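Local coordinates for protein translation initiation factor eIF-2B (PDB 1VB5) that probably takes part, as the regulatory subunit of archaeal initiation factor 2B, in exchanging GDP for GTP on initiation factor 2, at residues L140-P145 / V165-Q170; G199-A204 / D252-K257. All blocks are in the same frame, centred on the assembly; numbering follows the deposited sequence.

Interaction 1. Residues L140-P145 / V165-Q170; sequences LTESSP and VITDAQ
The carboxylate of Asp168 straddles two successive backbone amides of the loop that leaves strand 136-141. Its OD2 takes the N-H of Ser144 at 2.9 Å from Ser144 N to Asp168 OD2. That amide comes from the syn side, 19° out of the carboxylate plane. Asp168 OD1 is joined to Ser143 N by a weak bond, 3.0 Å long and bent to 129° at the hydrogen. With chi1 at -54°, CG of Asp168 stands beside its own backbone N, and that N donates to a water which also bonds Ser144 OG.

Where the strands end, the pairing is parallel: Ile166 N donates to Leu140 O (2.9 Å), and Glu142 N to Ile166 O (2.9 Å), the latter nearly straight at the carbonyl. Thr141 OG1 and Ser143 OG share a hydrogen bond between the strand end and the loop, and Thr141 OG1 also bonds His116 ND1.

Apolar contact is light. CD1 of Leu140 meets CG1 of Val165 at 4.1 Å on one face of the sheet, and CG2 of Thr141 meets CG1 of Ile166 at 4.0 Å on the other. The extended chain of Glu142 runs alongside Thr167, Glu142 OE1 lying 3.6 Å from Thr167 CG2, while Glu142 OE2 forms a salt bridge with Arg241 of the second subunit.

This is a parallel beta-alpha-beta unit of a Rossmann-like domain: helix 148-158 connects the two strands and packs on Leu140 through Leu152 and Leu156, whereas helix 171-175 meets Thr141 and Ile166 through Met171 and Phe174.

Interaction 2. Residues G199-A204 / D252-K257; sequences GTYLLA and DVTPWK
A single hydrogen bond spans this contact: Tyr201 N, in the first turn of helix 200-209, donates to Asp252 OD2 at 2.8 Å. The approach is on the syn side but 32° out of the carboxylate plane, and the bond is bent at the hydrogen. Asp252 reaches the helix with CG between its backbone N and carbonyl carbon (chi1 77°), which also brings Asp252 OD1 to 3.6 Å from Thr200 CB. A carboxylate beside the helix N-terminus should be favoured by the helix dipole. The hydroxyl of Thr200 turns back instead to Lys197 O and Asn196 ND2.

Strand 251-254 is outermost, within this chain, in a small antiparallel sheet whose middle strand, 194-197, leads by way of Gly199, the N-cap residue, into this helix. The chain turns there, and helix 200-204 and strand 252-254 lie 27° apart in their N-to-C directions, their axes 7.6 Å apart at closest approach.

The van der Waals contacts follow the strand. Thr254 splits its branches, OG1 standing 3.3 Å from Tyr201 CA and CG2 3.6 Å from Ala204 CB. The Tyr201 ring is met obliquely by Pro255 CD (3.7 Å from Tyr201 CE1) and by Val253 O (3.7 Å from Tyr201 CD1). Tyr201 also packs on Glu209 of the second subunit.

How the interactions relate
Interaction 1 lies in the large, mainly parallel sheet, between strand 136-141 and strand 163-166, the outermost within this chain, whose Val165 backbone bonds to the second subunit; interaction 2 joins a helix to the separate three-stranded antiparallel sheet. All nine touching residues of interaction 1 are buried, against five of eight in interaction 2, and the buried area is 414 Å² against 273 Å². Backbone pairing and a doubly engaged aspartate dominate the former; side-chain packing with one aspartate bond marks the latter. The centres of interactions 1 and 2 are 15 Å apart, and they do not touch. Met171 touches Thr141 of interaction 1 and the helix residues Leu202 and Leu203 that flank interaction 2; both contacts also touch the second subunit.

Interaction 1. Residues L140-P145 / V165-Q170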
loop_
_atom_site.group_PDB
_atom_site.type_symbol
_atom_site.label_atom_id
_atom_site.label_comp_id
_atom_site.label_asym_id
_atom_site.label_seq_id
_atom_site.Cartn_x
_atom_site.Cartn_y
_atom_site.Cartn_z
ATOM N N LEU B 140 3.281 3.455 -11.746
ATOM C CA LEU B 140 1.936 3.578 -11.206
ATOM C C LEU B 140 1.537 2.337 -10.424
ATOM O O LEU B 140 2.053 1.250 -10.662
ATOM C CB LEU B 140 0.954 3.819 -12.347
ATOM C CG LEU B 140 0.904 2.705 -13.389
ATOM C CD1 LEU B 140 -0.328 1.848 -13.148
ATOM C CD2 LEU B 140 0.869 3.312 -14.779
ATOM N N THR B 141 0.604 2.505 -9.494
ATOM C CA THR B 141 0.145 1.403 -8.664
ATOM C C THR B 141 -1.106 0.772 -9.249
ATOM O O THR B 141 -1.885 1.443 -9.921
ATOM C CB THR B 141 -0.200 1.879 -7.240
ATOM O OG1 THR B 141 -1.330 2.762 -7.297
ATOM C CG2 THR B 141 0.967 2.607 -6.627
ATOM N N GLU B 142 -1.295 -0.520 -8.985
ATOM C CA GLU B 142 -2.471 -1.227 -9.472
ATOM C C GLU B 142 -3.706 -0.669 -8.760
ATOM O O GLU B 142 -4.806 -0.669 -9.321
ATOM C CB GLU B 142 -2.330 -2.729 -9.211
ATOM C CG GLU B 142 -2.208 -3.107 -7.752
ATOM C CD GLU B 142 -1.797 -4.566 -7.558
ATOM O OE1 GLU B 142 -1.704 -5.015 -6.392
ATOM O OE2 GLU B 142 -1.565 -5.262 -8.571
ATOM N N SER B 143 -3.505 -0.205 -7.523
ATOM C CA SER B 143 -4.547 0.409 -6.692
ATOM C C SER B 143 -5.651 -0.507 -6.170
ATOM O O SER B 143 -6.762 -0.527 -6.714
ATOM C CB SER B 143 -5.204 1.576 -7.441
ATOM O OG SER B 143 -4.230 2.466 -7.955
ATOM N N SER B 144 -5.357 -1.240 -5.102
ATOM C CA SER B 144 -6.342 -2.139 -4.505
ATOM C C SER B 144 -7.505 -1.324 -3.947
ATOM O O SER B 144 -7.325 -0.182 -3.532
ATOM C CB SER B 144 -5.699 -2.947 -3.375
ATOM O OG SER B 144 -4.610 -3.707 -3.864
ATOM N N PRO B 145 -8.705 -1.920 -3.879
ATOM C CA PRO B 145 -9.032 -3.289 -4.284
ATOM C C PRO B 145 -9.659 -3.425 -5.674
ATOM O O PRO B 145 -9.819 -4.538 -6.168
ATOM C CB PRO B 145 -10.000 -3.722 -3.201
ATOM C CG PRO B 145 -10.834 -2.485 -3.051
ATOM C CD PRO B 145 -9.789 -1.357 -3.052
ATOM N N VAL B 165 4.210 -1.006 -13.625
ATOM C CA VAL B 165 3.161 -1.130 -12.617
ATOM C C VAL B 165 3.689 -1.796 -11.344
ATOM O O VAL B 165 4.482 -2.730 -11.412
ATOM C CB VAL B 165 1.977 -1.984 -13.115
ATOM C CG1 VAL B 165 0.827 -1.894 -12.115
ATOM C CG2 VAL B 165 1.538 -1.528 -14.488
ATOM N N ILE B 166 3.245 -1.315 -10.187
ATOM C CA ILE B 166 3.666 -1.882 -8.910
ATOM C C ILE B 166 2.440 -2.065 -8.022
ATOM O O ILE B 166 1.341 -1.622 -8.373
ATOM C CB ILE B 166 4.684 -0.956 -8.167
ATOM C CG1 ILE B 166 4.015 0.367 -7.775
ATOM C CG2 ILE B 166 5.890 -0.684 -9.052
ATOM C CD1 ILE B 166 4.931 1.327 -6.993
ATOM N N THR B 167 2.617 -2.744 -6.890
ATOM C CA THR B 167 1.517 -2.935 -5.945
ATOM C C THR B 167 1.556 -1.703 -5.050
ATOM O O THR B 167 2.579 -1.021 -4.993
ATOM C CB THR B 167 1.729 -4.179 -5.072
ATOM O OG1 THR B 167 2.940 -4.029 -4.331
ATOM C CG2 THR B 167 1.820 -5.434 -5.940
ATOM N N ASP B 168 0.466 -1.415 -4.345
ATOM C CA ASP B 168 0.435 -0.237 -3.478
ATOM C C ASP B 168 1.540 -0.255 -2.408
ATOM O O ASP B 168 2.166 0.770 -2.130
ATOM C CB ASP B 168 -0.936 -0.105 -2.789
ATOM C CG ASP B 168 -2.112 -0.113 -3.779
ATOM O OD1 ASP B 168 -1.888 0.072 -4.996
ATOM O OD2 ASP B 168 -3.271 -0.292 -3.335
ATOM N N ALA B 169 1.783 -1.418 -1.814
ATOM C CA ALA B 169 2.789 -1.534 -0.764
ATOM C C ALA B 169 4.225 -1.272 -1.222
ATOM O O ALA B 169 5.135 -1.152 -0.395
ATOM C CB ALA B 169 2.688 -2.912 -0.103
ATOM N N GLN B 170 4.438 -1.171 -2.532
ATOM C CA GLN B 170 5.781 -0.922 -3.058
ATOM C C GLN B 170 6.079 0.564 -3.312
ATOM O O GLN B 170 7.178 0.909 -3.747
ATOM C CB GLN B 170 5.988 -1.705 -4.358
ATOM C CG GLN B 170 6.358 -3.175 -4.186
ATOM C CD GLN B 170 6.421 -3.902 -5.524
ATOM O OE1 GLN B 170 5.407 -4.379 -6.031
ATOM N NE2 GLN B 170 7.607 -3.964 -6.110
HETATM O O HOH W 1 -1.719 -3.498 -4.521
#

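Interaction 2. Residues G199-A204 / D252-K257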
loop_
_atom_site.group_PDB
_atom_site.type_symbol
_atom_site.label_atom_id
_atom_site.label_comp_id
_atom_site.label_asym_id
_atom_site.label_seq_id
_atom_site.Cartn_x
_atom_site.Cartn_y
_atom_site.Cartn_z
ATOM N N GLY B 199 -4.036 5.699 0.410
ATOM C CA GLY B 199 -2.678 5.338 0.054
ATOM C C GLY B 199 -1.857 6.529 -0.424
ATOM O O GLY B 199 -0.624 6.499 -0.360
ATOM N N THR B 200 -2.535 7.573 -0.902
ATOM C CA THR B 200 -1.864 8.773 -1.397
ATOM C C THR B 200 -1.010 9.385 -0.289
ATOM O O THR B 200 0.094 9.871 -0.537
ATOM C CB THR B 200 -2.893 9.834 -1.881
ATOM O OG1 THR B 200 -3.752 9.253 -2.873
ATOM C CG2 THR B 200 -2.176 11.036 -2.477
ATOM N N TYR B 201 -1.534 9.353 0.932
ATOM C CA TYR B 201 -0.834 9.883 2.098
ATOM C C TYR B 201 0.516 9.172 2.253
ATOM O O TYR B 201 1.549 9.812 2.465
ATOM C CB TYR B 201 -1.707 9.674 3.344
ATOM C CG TYR B 201 -1.048 9.994 4.674
ATOM C CD1 TYR B 201 -0.524 11.263 4.938
ATOM C CD2 TYR B 201 -0.979 9.029 5.684
ATOM C CE1 TYR B 201 0.051 11.565 6.180
ATOM C CE2 TYR B 201 -0.405 9.319 6.926
ATOM C CZ TYR B 201 0.103 10.585 7.169
ATOM O OH TYR B 201 0.646 10.875 8.401
ATOM N N LEU B 202 0.508 7.847 2.131
ATOM C CA LEU B 202 1.745 7.073 2.264
ATOM C C LEU B 202 2.724 7.449 1.162
ATOM O O LEU B 202 3.929 7.541 1.394
ATOM C CB LEU B 202 1.453 5.570 2.201
ATOM C CG LEU B 202 0.422 5.070 3.215
ATOM C CD1 LEU B 202 0.187 3.571 3.029
ATOM C CD2 LEU B 202 0.911 5.380 4.621
ATOM N N LEU B 203 2.207 7.665 -0.042
ATOM C CA LEU B 203 3.069 8.041 -1.156
ATOM C C LEU B 203 3.689 9.389 -0.800
ATOM O O LEU B 203 4.886 9.613 -0.999
ATOM C CB LEU B 203 2.254 8.187 -2.449
ATOM C CG LEU B 203 2.936 7.967 -3.805
ATOM C CD1 LEU B 203 2.178 8.711 -4.893
ATOM C CD2 LEU B 203 4.360 8.428 -3.759
ATOM N N ALA B 204 2.860 10.282 -0.265
ATOM C CA ALA B 204 3.312 11.618 0.110
ATOM C C ALA B 204 4.415 11.544 1.164
ATOM O O ALA B 204 5.413 12.256 1.075
ATOM C CB ALA B 204 2.133 12.448 0.629
ATOM N N ASP B 252 -8.435 8.923 1.563
ATOM C CA ASP B 252 -7.590 9.374 2.647
ATOM C C ASP B 252 -7.356 10.866 2.579
ATOM O O ASP B 252 -7.844 11.545 1.677
ATOM C CB ASP B 252 -6.241 8.670 2.583
ATOM C CG ASP B 252 -5.313 9.241 1.489
ATOM O OD1 ASP B 252 -5.670 9.223 0.296
ATOM O OD2 ASP B 252 -4.206 9.701 1.832
ATOM N N VAL B 253 -6.572 11.354 3.535
ATOM C CA VAL B 253 -6.246 12.766 3.632
ATOM C C VAL B 253 -4.740 13.017 3.722
ATOM O O VAL B 253 -4.048 12.432 4.560
ATOM C CB VAL B 253 -6.915 13.382 4.871
ATOM C CG1 VAL B 253 -6.661 14.885 4.908
ATOM C CG2 VAL B 253 -8.403 13.090 4.849
ATOM N N THR B 254 -4.235 13.889 2.854
ATOM C CA THR B 254 -2.824 14.240 2.867
ATOM C C THR B 254 -2.626 15.698 3.294
ATOM O O THR B 254 -3.170 16.619 2.675
ATOM C CB THR B 254 -2.170 14.057 1.480
ATOM O OG1 THR B 254 -2.252 12.683 1.080
ATOM C CG2 THR B 254 -0.708 14.476 1.531
ATOM N N PRO B 255 -1.851 15.924 4.368
ATOM C CA PRO B 255 -1.590 17.284 4.854
ATOM C C PRO B 255 -0.888 18.080 3.762
ATOM O O PRO B 255 -0.168 17.508 2.939
ATOM C CB PRO B 255 -0.678 17.054 6.059
ATOM C CG PRO B 255 -1.126 15.680 6.570
ATOM C CD PRO B 255 -1.275 14.911 5.275
ATOM N N TRP B 256 -1.077 19.395 3.756
ATOM C CA TRP B 256 -0.442 20.219 2.734
ATOM C C TRP B 256 1.083 20.261 2.842
ATOM O O TRP B 256 1.764 20.464 1.839
ATOM C CB TRP B 256 -0.993 21.653 2.762
ATOM C CG TRP B 256 -0.916 22.329 4.107
ATOM C CD1 TRP B 256 -1.929 22.462 5.015
ATOM C CD2 TRP B 256 0.242 22.925 4.708
ATOM N NE1 TRP B 256 -1.473 23.101 6.142
ATOM C CE2 TRP B 256 -0.145 23.397 5.982
ATOM C CE3 TRP B 256 1.568 23.108 4.293
ATOM C CZ2 TRP B 256 0.749 24.039 6.849
ATOM C CZ3 TRP B 256 2.456 23.743 5.153
ATOM C CH2 TRP B 256 2.042 24.201 6.419
ATOM N N LYS B 257 1.630 20.051 4.041
ATOM C CA LYS B 257 3.084 20.125 4.199
ATOM C C LYS B 257 3.880 19.096 3.404
ATOM O O LYS B 257 5.108 19.152 3.367
ATOM C CB LYS B 257 3.480 20.087 5.682
ATOM C CG LYS B 257 3.251 18.775 6.427
ATOM C CD LYS B 257 3.583 18.989 7.901
ATOM C CE LYS B 257 3.472 17.722 8.737
ATOM N NZ LYS B 257 3.752 18.008 10.182
#